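Long-range contacts in arginase (RocF) (Helicobacter pylori, PDB 4G3H), which probably hydrolyses L-arginine to L-ornithine and urea, using two bound manganese ions in each subunit: residues 224-235 with 273-282; 256-267 with 300-309. All coordinates share one frame; numbering follows the deposited sequence.

Interaction 1: residues 224-235 with 273-282; sequences KAVDIIYLSLDL and RLKAVEVTEY. With MN (manganese (II) ion), chain E; MN (manganese (II) ion), chain F.
Leu231 and Val277 sit abreast on strands 228-234 and 274-280, parallel neighbours in the central sheet of the arginase alpha/beta fold. These are the two strands of a beta-alpha-beta unit whose helix is 256-269, and their short axes differ in direction by 11°. Backbone bonds run along the whole pair. Ile229 N gives to Arg273 O and Ile229 O takes from Lys275 N. Leu231 bonds Ala276 O and Glu278 N in the same way, and Leu233 bonds Glu278 O and Thr280 N.

On one face the contact is apolar. Leu231 CD2 meets Val277 CG1 at 4.0 Å, the two side chains pointing the same way. Leu233 and Val279 repeat this further along. Leu274 CD1 fills in against Leu231 CB at 3.7 Å.

The opposite face carries polar groups. Tyr230 CG lies opposite the backbone N (chi1 179°), and the ring extends along the strand toward Glu278. Tyr230 OH gives a short bond to Glu278 OE1, 2.5 Å, from above the carboxylate plane. Ser232 OG, whose position is uncertain, adds a weak bond to OE1, and Ser88 bonds OE2.

Where the strands begin, Arg273 NH1 bonds Val226 O at 2.9 Å, with the oxygen close to the guanidinium plane. NH1 also bonds Leu223 O.

Strand 228-234 ends at the metal site. Asp116, His118, Asp120 and Asp236 supply the other protein ligands there. Asp234 OD2 bridges the two manganese ions, 2.5 Å from that of chain E and 2.3 Å from that of chain F, while Asp234 OD1 faces Glu281 CB at 3.3 Å.

Interaction 2: residues 256-267 with 300-309; sequences FDELKQLLGLLL and EILDLIINSC
Ile301 and Leu304 of helix 300-309 reach into the side of helix 256-267, and Leu267 reaches back. The two helices run nearly parallel, with short axes 10.3 Å apart at closest approach and 14° between their directions.

The packing is of the knobs-into-holes kind. Ile301 sits among Phe256, Leu259, Lys260 and Leu263. Ile301 CD1 ends 3.4 Å from Phe256 CE1. Its other branch, CG2, meets Leu263 CD1 at 3.6 Å, the two side chains crossing at about a right angle. Leu304 is a knob among Lys260, Leu263, Gly264 and Leu267. Its CG, anti to the backbone N (chi1 -179°), is carried out toward the other helix. The two branches of Leu304 then part: CD1 is 3.7 Å from Lys260 O, and CD2 touches Leu267 CD1 at 3.6 Å. Leu267 in turn fits between Leu304, Ile305, Ser308 and Cys309.

Polar contacts are few. Glu300 OE1 comes to the edge of the Phe256 ring, 3.4 Å from CZ, with the carboxylate and ring planes 77° apart. Lys260 passes over one face of the same ring. Its NZ forms a salt bridge with Asp257 within its own helix, and Glu300 OE1 is a more distant opposite charge. Near the far end one water bridges the helices, giving to Gly264 O and Ser308 OG, each at 3.1 Å. Ser308 OG itself bonds Leu304 O one turn back.

Leu263 and Ile301 also rest on Leu233, and Ile305 on Val277. Such neighbouring parallel helices laid on one side of a parallel sheet are characteristic of the three-layer alpha/beta/alpha fold of the arginase family.

Overall arrangement
The two contacts form successive layers of one fold. Interaction 1 is the buried sheet layer, and interaction 2 is the partly buried helix layer lying on it. Their segments alternate along the chain, since helix 256-269 connects the two strands. They meet directly: Leu274 CD2 packs on Leu267 CD2 at 3.5 Å, and Val279 CG2 on Ile305 CD1 at 3.5 Å. The strands are joined chiefly by backbone hydrogen bonds, whereas the helices are joined by interlocking side chains and one bridging water. Charged groups differ too. In 224-235 with 273-282 they include a metal ligand; in 256-267 with 300-309 they edge an apolar seam.

Interaction 1: residues 224-235 with 273-282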
loop_
_atom_site.group_PDB
_atom_site.type_symbol
_atom_site.label_atom_id
_atom_site.label_comp_id
_atom_site.label_asym_id
_atom_site.label_seq_id
_atom_site.Cartn_x
_atom_site.Cartn_y
_atom_site.Cartn_z
ATOM N N LYS A 224 -11.054 -16.424 3.274
ATOM C CA LYS A 224 -10.902 -17.831 3.642
ATOM C C LYS A 224 -10.198 -18.709 2.603
ATOM O O LYS A 224 -9.531 -19.680 2.961
ATOM C CB LYS A 224 -12.274 -18.429 3.962
ATOM C CG LYS A 224 -13.277 -18.306 2.826
ATOM C CD LYS A 224 -14.618 -18.910 3.201
ATOM C CE LYS A 224 -15.603 -18.814 2.046
ATOM N NZ LYS A 224 -16.895 -19.485 2.359
ATOM N N ALA A 225 -10.327 -18.368 1.325
ATOM C CA ALA A 225 -9.718 -19.179 0.278
ATOM C C ALA A 225 -8.351 -18.734 -0.253
ATOM O O ALA A 225 -7.699 -19.493 -0.974
ATOM C CB ALA A 225 -10.697 -19.317 -0.886
ATOM N N VAL A 226 -7.906 -17.526 0.089
ATOM C CA VAL A 226 -6.615 -17.045 -0.419
ATOM C C VAL A 226 -5.438 -17.748 0.238
ATOM O O VAL A 226 -5.529 -18.178 1.385
ATOM C CB VAL A 226 -6.449 -15.508 -0.229
ATOM C CG1 VAL A 226 -7.663 -14.779 -0.805
ATOM C CG2 VAL A 226 -6.248 -15.174 1.244
ATOM N N ASP A 227 -4.331 -17.850 -0.494
ATOM C CA ASP A 227 -3.127 -18.508 0.006
ATOM C C ASP A 227 -2.195 -17.548 0.725
ATOM O O ASP A 227 -1.525 -17.929 1.682
ATOM C CB ASP A 227 -2.357 -19.164 -1.144
ATOM C CG ASP A 227 -3.176 -20.204 -1.874
ATOM O OD1 ASP A 227 -3.635 -21.161 -1.210
ATOM O OD2 ASP A 227 -3.356 -20.061 -3.106
ATOM N N ILE A 228 -2.125 -16.312 0.242
ATOM C CA ILE A 228 -1.264 -15.318 0.863
ATOM C C ILE A 228 -1.916 -13.947 0.831
ATOM O O ILE A 228 -2.742 -13.653 -0.032
ATOM C CB ILE A 228 0.120 -15.244 0.188
ATOM C CG1 ILE A 228 -0.039 -14.886 -1.283
ATOM C CG2 ILE A 228 0.863 -16.563 0.367
ATOM C CD1 ILE A 228 1.277 -14.679 -1.977
ATOM N N ILE A 229 -1.521 -13.106 1.776
ATOM C CA ILE A 229 -2.107 -11.791 1.909
ATOM C C ILE A 229 -1.090 -10.658 1.851
ATOM O O ILE A 229 0.041 -10.785 2.332
ATOM C CB ILE A 229 -2.890 -11.725 3.235
ATOM C CG1 ILE A 229 -3.943 -12.838 3.254
ATOM C CG2 ILE A 229 -3.548 -10.367 3.405
ATOM C CD1 ILE A 229 -4.717 -12.936 4.560
ATOM N N TYR A 230 -1.513 -9.556 1.238
ATOM C CA TYR A 230 -0.703 -8.351 1.101
ATOM C C TYR A 230 -1.459 -7.227 1.819
ATOM O O TYR A 230 -2.630 -6.974 1.518
ATOM C CB TYR A 230 -0.543 -8.002 -0.387
ATOM C CG TYR A 230 0.272 -6.755 -0.676
ATOM C CD1 TYR A 230 1.657 -6.821 -0.857
ATOM C CD2 TYR A 230 -0.346 -5.504 -0.770
ATOM C CE1 TYR A 230 2.409 -5.664 -1.128
ATOM C CE2 TYR A 230 0.392 -4.345 -1.036
ATOM C CZ TYR A 230 1.767 -4.431 -1.213
ATOM O OH TYR A 230 2.486 -3.283 -1.469
ATOM N N LEU A 231 -0.812 -6.570 2.780
ATOM C CA LEU A 231 -1.465 -5.464 3.484
ATOM C C LEU A 231 -0.890 -4.120 3.037
ATOM O O LEU A 231 0.323 -3.892 3.091
ATOM C CB LEU A 231 -1.324 -5.594 5.009
ATOM C CG LEU A 231 -2.216 -4.576 5.751
ATOM C CD1 LEU A 231 -2.704 -5.160 7.065
ATOM C CD2 LEU A 231 -1.463 -3.261 5.978
ATOM N N SER A 232 -1.774 -3.237 2.586
ATOM C CA SER A 232 -1.358 -1.918 2.136
ATOM C C SER A 232 -2.037 -0.863 2.999
ATOM O O SER A 232 -3.259 -0.735 2.992
ATOM C CB SER A 232 -1.730 -1.719 0.667
ATOM O OG SER A 232 -1.115 -0.557 0.152
ATOM N N LEU A 233 -1.232 -0.108 3.737
ATOM C CA LEU A 233 -1.748 0.919 4.632
ATOM C C LEU A 233 -1.420 2.341 4.201
ATOM O O LEU A 233 -0.246 2.718 4.102
ATOM C CB LEU A 233 -1.211 0.698 6.060
ATOM C CG LEU A 233 -1.321 1.894 7.034
ATOM C CD1 LEU A 233 -2.782 2.284 7.223
ATOM C CD2 LEU A 233 -0.688 1.555 8.370
ATOM N N ASP A 234 -2.471 3.126 3.973
ATOM C CA ASP A 234 -2.352 4.535 3.599
ATOM C C ASP A 234 -2.728 5.309 4.866
ATOM O O ASP A 234 -3.846 5.188 5.360
ATOM C CB ASP A 234 -3.335 4.876 2.473
ATOM C CG ASP A 234 -3.210 6.320 1.999
ATOM O OD1 ASP A 234 -2.863 7.218 2.809
ATOM O OD2 ASP A 234 -3.475 6.560 0.806
ATOM N N LEU A 235 -1.805 6.110 5.381
ATOM C CA LEU A 235 -2.044 6.852 6.608
ATOM C C LEU A 235 -3.250 7.798 6.593
ATOM O O LEU A 235 -3.745 8.190 7.650
ATOM C CB LEU A 235 -0.775 7.620 7.000
ATOM C CG LEU A 235 0.450 6.741 7.314
ATOM C CD1 LEU A 235 1.698 7.609 7.402
ATOM C CD2 LEU A 235 0.230 5.972 8.618
ATOM N N ARG A 273 -0.639 -16.023 6.836
ATOM C CA ARG A 273 -0.643 -15.793 5.395
ATOM C C ARG A 273 -0.167 -14.409 4.940
ATOM O O ARG A 273 -0.011 -14.174 3.743
ATOM C CB ARG A 273 -2.042 -16.074 4.837
ATOM C CG ARG A 273 -2.469 -17.538 4.936
ATOM C CD ARG A 273 -3.902 -17.736 4.446
ATOM N NE ARG A 273 -4.875 -17.111 5.345
ATOM C CZ ARG A 273 -6.174 -16.993 5.085
ATOM N NH1 ARG A 273 -6.679 -17.455 3.946
ATOM N NH2 ARG A 273 -6.974 -16.410 5.967
ATOM N N LEU A 274 0.056 -13.500 5.886
ATOM C CA LEU A 274 0.529 -12.153 5.555
ATOM C C LEU A 274 1.985 -12.249 5.114
ATOM O O LEU A 274 2.844 -12.625 5.904
ATOM C CB LEU A 274 0.427 -11.235 6.780
ATOM C CG LEU A 274 0.836 -9.763 6.605
ATOM C CD1 LEU A 274 -0.090 -9.076 5.602
ATOM C CD2 LEU A 274 0.760 -9.051 7.948
ATOM N N LYS A 275 2.264 -11.904 3.858
ATOM C CA LYS A 275 3.628 -11.976 3.337
ATOM C C LYS A 275 4.292 -10.619 3.114
ATOM O O LYS A 275 5.477 -10.552 2.793
ATOM C CB LYS A 275 3.659 -12.787 2.032
ATOM C CG LYS A 275 3.133 -14.207 2.189
ATOM C CD LYS A 275 3.884 -14.932 3.294
ATOM C CE LYS A 275 3.221 -16.250 3.654
ATOM N NZ LYS A 275 3.888 -16.908 4.816
ATOM N N ALA A 276 3.538 -9.538 3.273
ATOM C CA ALA A 276 4.120 -8.213 3.104
ATOM C C ALA A 276 3.236 -7.107 3.641
ATOM O O ALA A 276 2.008 -7.230 3.661
ATOM C CB ALA A 276 4.438 -7.948 1.627
ATOM N N VAL A 277 3.875 -6.032 4.093
ATOM C CA VAL A 277 3.156 -4.871 4.583
ATOM C C VAL A 277 3.752 -3.612 3.968
ATOM O O VAL A 277 4.974 -3.408 3.972
ATOM C CB VAL A 277 3.203 -4.744 6.111
ATOM C CG1 VAL A 277 2.475 -3.477 6.528
ATOM C CG2 VAL A 277 2.547 -5.969 6.770
ATOM N N GLU A 278 2.869 -2.780 3.429
ATOM C CA GLU A 278 3.242 -1.528 2.800
ATOM C C GLU A 278 2.595 -0.382 3.582
ATOM O O GLU A 278 1.384 -0.409 3.836
ATOM C CB GLU A 278 2.726 -1.510 1.355
ATOM C CG GLU A 278 3.020 -0.237 0.569
ATOM C CD GLU A 278 2.072 -0.044 -0.610
ATOM O OE1 GLU A 278 1.436 -1.027 -1.046
ATOM O OE2 GLU A 278 1.965 1.094 -1.112
ATOM N N VAL A 279 3.392 0.604 3.986
ATOM C CA VAL A 279 2.857 1.769 4.700
ATOM C C VAL A 279 3.253 2.935 3.818
ATOM O O VAL A 279 4.420 3.086 3.462
ATOM C CB VAL A 279 3.450 1.921 6.124
ATOM C CG1 VAL A 279 2.838 3.144 6.810
ATOM C CG2 VAL A 279 3.150 0.677 6.949
ATOM N N THR A 280 2.283 3.761 3.456
ATOM C CA THR A 280 2.553 4.837 2.518
ATOM C C THR A 280 1.851 6.159 2.816
ATOM O O THR A 280 1.026 6.257 3.721
ATOM C CB THR A 280 2.132 4.364 1.107
ATOM O OG1 THR A 280 2.646 5.249 0.107
ATOM C CG2 THR A 280 0.604 4.322 1.014
ATOM N N GLU A 281 2.199 7.171 2.026
ATOM C CA GLU A 281 1.621 8.505 2.130
ATOM C C GLU A 281 1.933 9.263 3.414
ATOM O O GLU A 281 1.052 9.873 4.026
ATOM C CB GLU A 281 0.103 8.442 1.917
ATOM C CG GLU A 281 -0.329 7.981 0.517
ATOM C CD GLU A 281 0.121 8.922 -0.601
ATOM O OE1 GLU A 281 0.391 10.107 -0.323
ATOM O OE2 GLU A 281 0.192 8.480 -1.766
ATOM N N TYR A 282 3.186 9.202 3.841
ATOM C CA TYR A 282 3.597 9.965 5.005
ATOM C C TYR A 282 4.298 11.179 4.416
ATOM O O TYR A 282 5.364 11.051 3.825
ATOM C CB TYR A 282 4.570 9.185 5.883
ATOM C CG TYR A 282 5.173 10.040 6.969
ATOM C CD1 TYR A 282 4.362 10.802 7.808
ATOM C CD2 TYR A 282 6.549 10.115 7.141
ATOM C CE1 TYR A 282 4.903 11.621 8.787
ATOM C CE2 TYR A 282 7.107 10.933 8.121
ATOM C CZ TYR A 282 6.274 11.685 8.940
ATOM O OH TYR A 282 6.807 12.506 9.904
HETATM MN MN MN E . -4.176 5.532 -1.337
HETATM MN MN MN F . -5.482 7.610 0.257
#

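Interaction 2: residues 256-267 with 300-309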
loop_
_atom_site.group_PDB
_atom_site.type_symbol
_atom_site.label_atom_id
_atom_site.label_comp_id
_atom_site.label_asym_id
_atom_site.label_seq_id
_atom_site.Cartn_x
_atom_site.Cartn_y
_atom_site.Cartn_z
ATOM N N PHE A 256 -6.155 7.635 15.936
ATOM C CA PHE A 256 -4.877 6.943 15.993
ATOM C C PHE A 256 -5.023 5.593 16.712
ATOM O O PHE A 256 -4.504 4.576 16.247
ATOM C CB PHE A 256 -3.861 7.835 16.710
ATOM C CG PHE A 256 -2.534 7.179 16.963
ATOM C CD1 PHE A 256 -1.805 6.620 15.921
ATOM C CD2 PHE A 256 -1.996 7.156 18.248
ATOM C CE1 PHE A 256 -0.557 6.048 16.153
ATOM C CE2 PHE A 256 -0.749 6.589 18.493
ATOM C CZ PHE A 256 -0.025 6.033 17.445
ATOM N N ASP A 257 -5.739 5.577 17.835
ATOM C CA ASP A 257 -5.933 4.339 18.603
ATOM C C ASP A 257 -6.809 3.316 17.884
ATOM O O ASP A 257 -6.603 2.103 18.020
ATOM C CB ASP A 257 -6.531 4.648 19.977
ATOM C CG ASP A 257 -5.520 5.270 20.920
ATOM O OD1 ASP A 257 -4.456 4.654 21.137
ATOM O OD2 ASP A 257 -5.786 6.368 21.446
ATOM N N GLU A 258 -7.788 3.798 17.128
ATOM C CA GLU A 258 -8.650 2.903 16.380
ATOM C C GLU A 258 -7.811 2.160 15.336
ATOM O O GLU A 258 -7.929 0.939 15.196
ATOM C CB GLU A 258 -9.786 3.692 15.718
ATOM C CG GLU A 258 -10.971 3.914 16.646
ATOM C CD GLU A 258 -11.943 4.973 16.148
ATOM O OE1 GLU A 258 -13.046 5.073 16.727
ATOM O OE2 GLU A 258 -11.607 5.706 15.192
ATOM N N LEU A 259 -6.958 2.893 14.617
ATOM C CA LEU A 259 -6.090 2.288 13.600
ATOM C C LEU A 259 -5.174 1.256 14.247
ATOM O O LEU A 259 -5.011 0.153 13.727
ATOM C CB LEU A 259 -5.244 3.357 12.878
ATOM C CG LEU A 259 -4.167 2.834 11.905
ATOM C CD1 LEU A 259 -4.804 1.950 10.844
ATOM C CD2 LEU A 259 -3.448 3.980 11.245
ATOM N N LYS A 260 -4.574 1.618 15.382
ATOM C CA LYS A 260 -3.694 0.700 16.108
ATOM C C LYS A 260 -4.435 -0.575 16.499
ATOM O O LYS A 260 -3.888 -1.672 16.411
ATOM C CB LYS A 260 -3.128 1.379 17.364
ATOM C CG LYS A 260 -1.910 2.258 17.085
ATOM C CD LYS A 260 -1.744 3.363 18.120
ATOM C CE LYS A 260 -1.696 2.836 19.541
ATOM N NZ LYS A 260 -1.553 3.950 20.519
ATOM N N GLN A 261 -5.680 -0.425 16.934
ATOM C CA GLN A 261 -6.486 -1.574 17.316
ATOM C C GLN A 261 -6.815 -2.431 16.099
ATOM O O GLN A 261 -6.668 -3.653 16.138
ATOM C CB GLN A 261 -7.781 -1.118 17.989
ATOM C CG GLN A 261 -7.611 -0.789 19.455
ATOM C CD GLN A 261 -8.675 0.155 19.962
ATOM O OE1 GLN A 261 -9.871 -0.048 19.718
ATOM N NE2 GLN A 261 -8.251 1.195 20.679
ATOM N N LEU A 262 -7.263 -1.791 15.022
ATOM C CA LEU A 262 -7.599 -2.532 13.811
ATOM C C LEU A 262 -6.358 -3.237 13.276
ATOM O O LEU A 262 -6.412 -4.409 12.920
ATOM C CB LEU A 262 -8.163 -1.605 12.730
ATOM C CG LEU A 262 -8.486 -2.294 11.397
ATOM C CD1 LEU A 262 -9.667 -3.262 11.588
ATOM C CD2 LEU A 262 -8.826 -1.253 10.335
ATOM N N LEU A 263 -5.241 -2.520 13.219
ATOM C CA LEU A 263 -3.999 -3.101 12.725
ATOM C C LEU A 263 -3.554 -4.320 13.524
ATOM O O LEU A 263 -3.193 -5.346 12.952
ATOM C CB LEU A 263 -2.881 -2.057 12.747
ATOM C CG LEU A 263 -2.566 -1.365 11.424
ATOM C CD1 LEU A 263 -1.401 -0.404 11.635
ATOM C CD2 LEU A 263 -2.221 -2.413 10.361
ATOM N N GLY A 264 -3.574 -4.201 14.847
ATOM C CA GLY A 264 -3.161 -5.307 15.695
ATOM C C GLY A 264 -3.973 -6.571 15.472
ATOM O O GLY A 264 -3.421 -7.675 15.419
ATOM N N LEU A 265 -5.287 -6.403 15.343
ATOM C CA LEU A 265 -6.201 -7.520 15.119
ATOM C C LEU A 265 -5.988 -8.158 13.748
ATOM O O LEU A 265 -5.970 -9.385 13.617
ATOM C CB LEU A 265 -7.645 -7.034 15.246
ATOM C CG LEU A 265 -8.360 -7.278 16.577
ATOM C CD1 LEU A 265 -7.426 -7.054 17.750
ATOM C CD2 LEU A 265 -9.572 -6.359 16.652
ATOM N N LEU A 266 -5.833 -7.328 12.722
ATOM C CA LEU A 266 -5.622 -7.848 11.382
ATOM C C LEU A 266 -4.296 -8.601 11.296
ATOM O O LEU A 266 -4.215 -9.660 10.668
ATOM C CB LEU A 266 -5.632 -6.714 10.350
ATOM C CG LEU A 266 -6.956 -6.031 9.992
ATOM C CD1 LEU A 266 -6.679 -4.989 8.932
ATOM C CD2 LEU A 266 -7.968 -7.039 9.472
ATOM N N LEU A 267 -3.256 -8.048 11.915
ATOM C CA LEU A 267 -1.944 -8.681 11.879
ATOM C C LEU A 267 -1.957 -10.022 12.607
ATOM O O LEU A 267 -1.343 -10.991 12.160
ATOM C CB LEU A 267 -0.886 -7.765 12.502
ATOM C CG LEU A 267 -0.636 -6.442 11.765
ATOM C CD1 LEU A 267 0.428 -5.630 12.488
ATOM C CD2 LEU A 267 -0.208 -6.736 10.336
ATOM N N GLU A 300 5.191 4.754 15.758
ATOM C CA GLU A 300 4.516 3.796 16.628
ATOM C C GLU A 300 3.768 2.767 15.784
ATOM O O GLU A 300 3.724 1.587 16.128
ATOM C CB GLU A 300 3.558 4.518 17.575
ATOM C CG GLU A 300 4.272 5.258 18.700
ATOM C CD GLU A 300 3.333 6.085 19.560
ATOM O OE1 GLU A 300 2.273 5.561 19.966
ATOM O OE2 GLU A 300 3.664 7.256 19.839
ATOM N N ILE A 301 3.187 3.215 14.675
ATOM C CA ILE A 301 2.484 2.318 13.760
ATOM C C ILE A 301 3.515 1.296 13.271
ATOM O O ILE A 301 3.262 0.088 13.240
ATOM C CB ILE A 301 1.949 3.075 12.516
ATOM C CG1 ILE A 301 1.043 4.236 12.938
ATOM C CG2 ILE A 301 1.203 2.111 11.601
ATOM C CD1 ILE A 301 -0.261 3.820 13.550
ATOM N N LEU A 302 4.684 1.800 12.892
ATOM C CA LEU A 302 5.764 0.952 12.397
ATOM C C LEU A 302 6.248 -0.044 13.455
ATOM O O LEU A 302 6.429 -1.223 13.145
ATOM C CB LEU A 302 6.922 1.820 11.877
ATOM C CG LEU A 302 6.995 2.180 10.375
ATOM C CD1 LEU A 302 5.675 1.893 9.652
ATOM C CD2 LEU A 302 7.387 3.644 10.227
ATOM N N ASP A 303 6.449 0.415 14.693
ATOM C CA ASP A 303 6.876 -0.488 15.770
ATOM C C ASP A 303 5.870 -1.623 15.929
ATOM O O ASP A 303 6.244 -2.781 16.089
ATOM C CB ASP A 303 6.972 0.233 17.118
ATOM C CG ASP A 303 8.091 1.244 17.169
ATOM O OD1 ASP A 303 9.148 1.006 16.545
ATOM O OD2 ASP A 303 7.916 2.274 17.854
ATOM N N LEU A 304 4.590 -1.272 15.907
ATOM C CA LEU A 304 3.523 -2.247 16.049
ATOM C C LEU A 304 3.573 -3.289 14.929
ATOM O O LEU A 304 3.442 -4.487 15.177
ATOM C CB LEU A 304 2.173 -1.525 16.054
ATOM C CG LEU A 304 0.887 -2.338 16.205
ATOM C CD1 LEU A 304 -0.209 -1.444 16.736
ATOM C CD2 LEU A 304 0.485 -2.929 14.876
ATOM N N ILE A 305 3.757 -2.832 13.696
ATOM C CA ILE A 305 3.829 -3.743 12.558
ATOM C C ILE A 305 5.067 -4.626 12.648
ATOM O O ILE A 305 4.995 -5.847 12.479
ATOM C CB ILE A 305 3.905 -2.973 11.233
ATOM C CG1 ILE A 305 2.638 -2.138 11.045
ATOM C CG2 ILE A 305 4.125 -3.946 10.080
ATOM C CD1 ILE A 305 2.674 -1.237 9.826
ATOM N N ILE A 306 6.205 -3.996 12.911
ATOM C CA ILE A 306 7.465 -4.715 13.006
ATOM C C ILE A 306 7.481 -5.729 14.140
ATOM O O ILE A 306 7.867 -6.888 13.943
ATOM C CB ILE A 306 8.628 -3.736 13.182
ATOM C CG1 ILE A 306 8.741 -2.861 11.927
ATOM C CG2 ILE A 306 9.934 -4.505 13.422
ATOM C CD1 ILE A 306 9.739 -1.722 12.051
ATOM N N ASN A 307 7.047 -5.301 15.323
ATOM C CA ASN A 307 7.033 -6.187 16.476
ATOM C C ASN A 307 6.066 -7.362 16.354
ATOM O O ASN A 307 6.275 -8.405 16.965
ATOM C CB ASN A 307 6.764 -5.386 17.751
ATOM C CG ASN A 307 7.928 -4.469 18.110
ATOM O OD1 ASN A 307 9.089 -4.864 18.005
ATOM N ND2 ASN A 307 7.623 -3.249 18.534
ATOM N N SER A 308 5.020 -7.211 15.556
ATOM C CA SER A 308 4.065 -8.302 15.375
ATOM C C SER A 308 4.521 -9.275 14.293
ATOM O O SER A 308 4.367 -10.483 14.440
ATOM C CB SER A 308 2.687 -7.759 14.993
ATOM O OG SER A 308 2.194 -6.884 15.991
ATOM N N CYS A 309 5.096 -8.747 13.216
ATOM C CA CYS A 309 5.525 -9.579 12.094
ATOM C C CYS A 309 6.913 -10.215 12.181
ATOM O O CYS A 309 7.193 -11.172 11.459
ATOM C CB CYS A 309 5.435 -8.778 10.788
ATOM S SG CYS A 309 3.785 -8.109 10.423
HETATM O O HOH W 1 -0.507 -8.304 16.337
#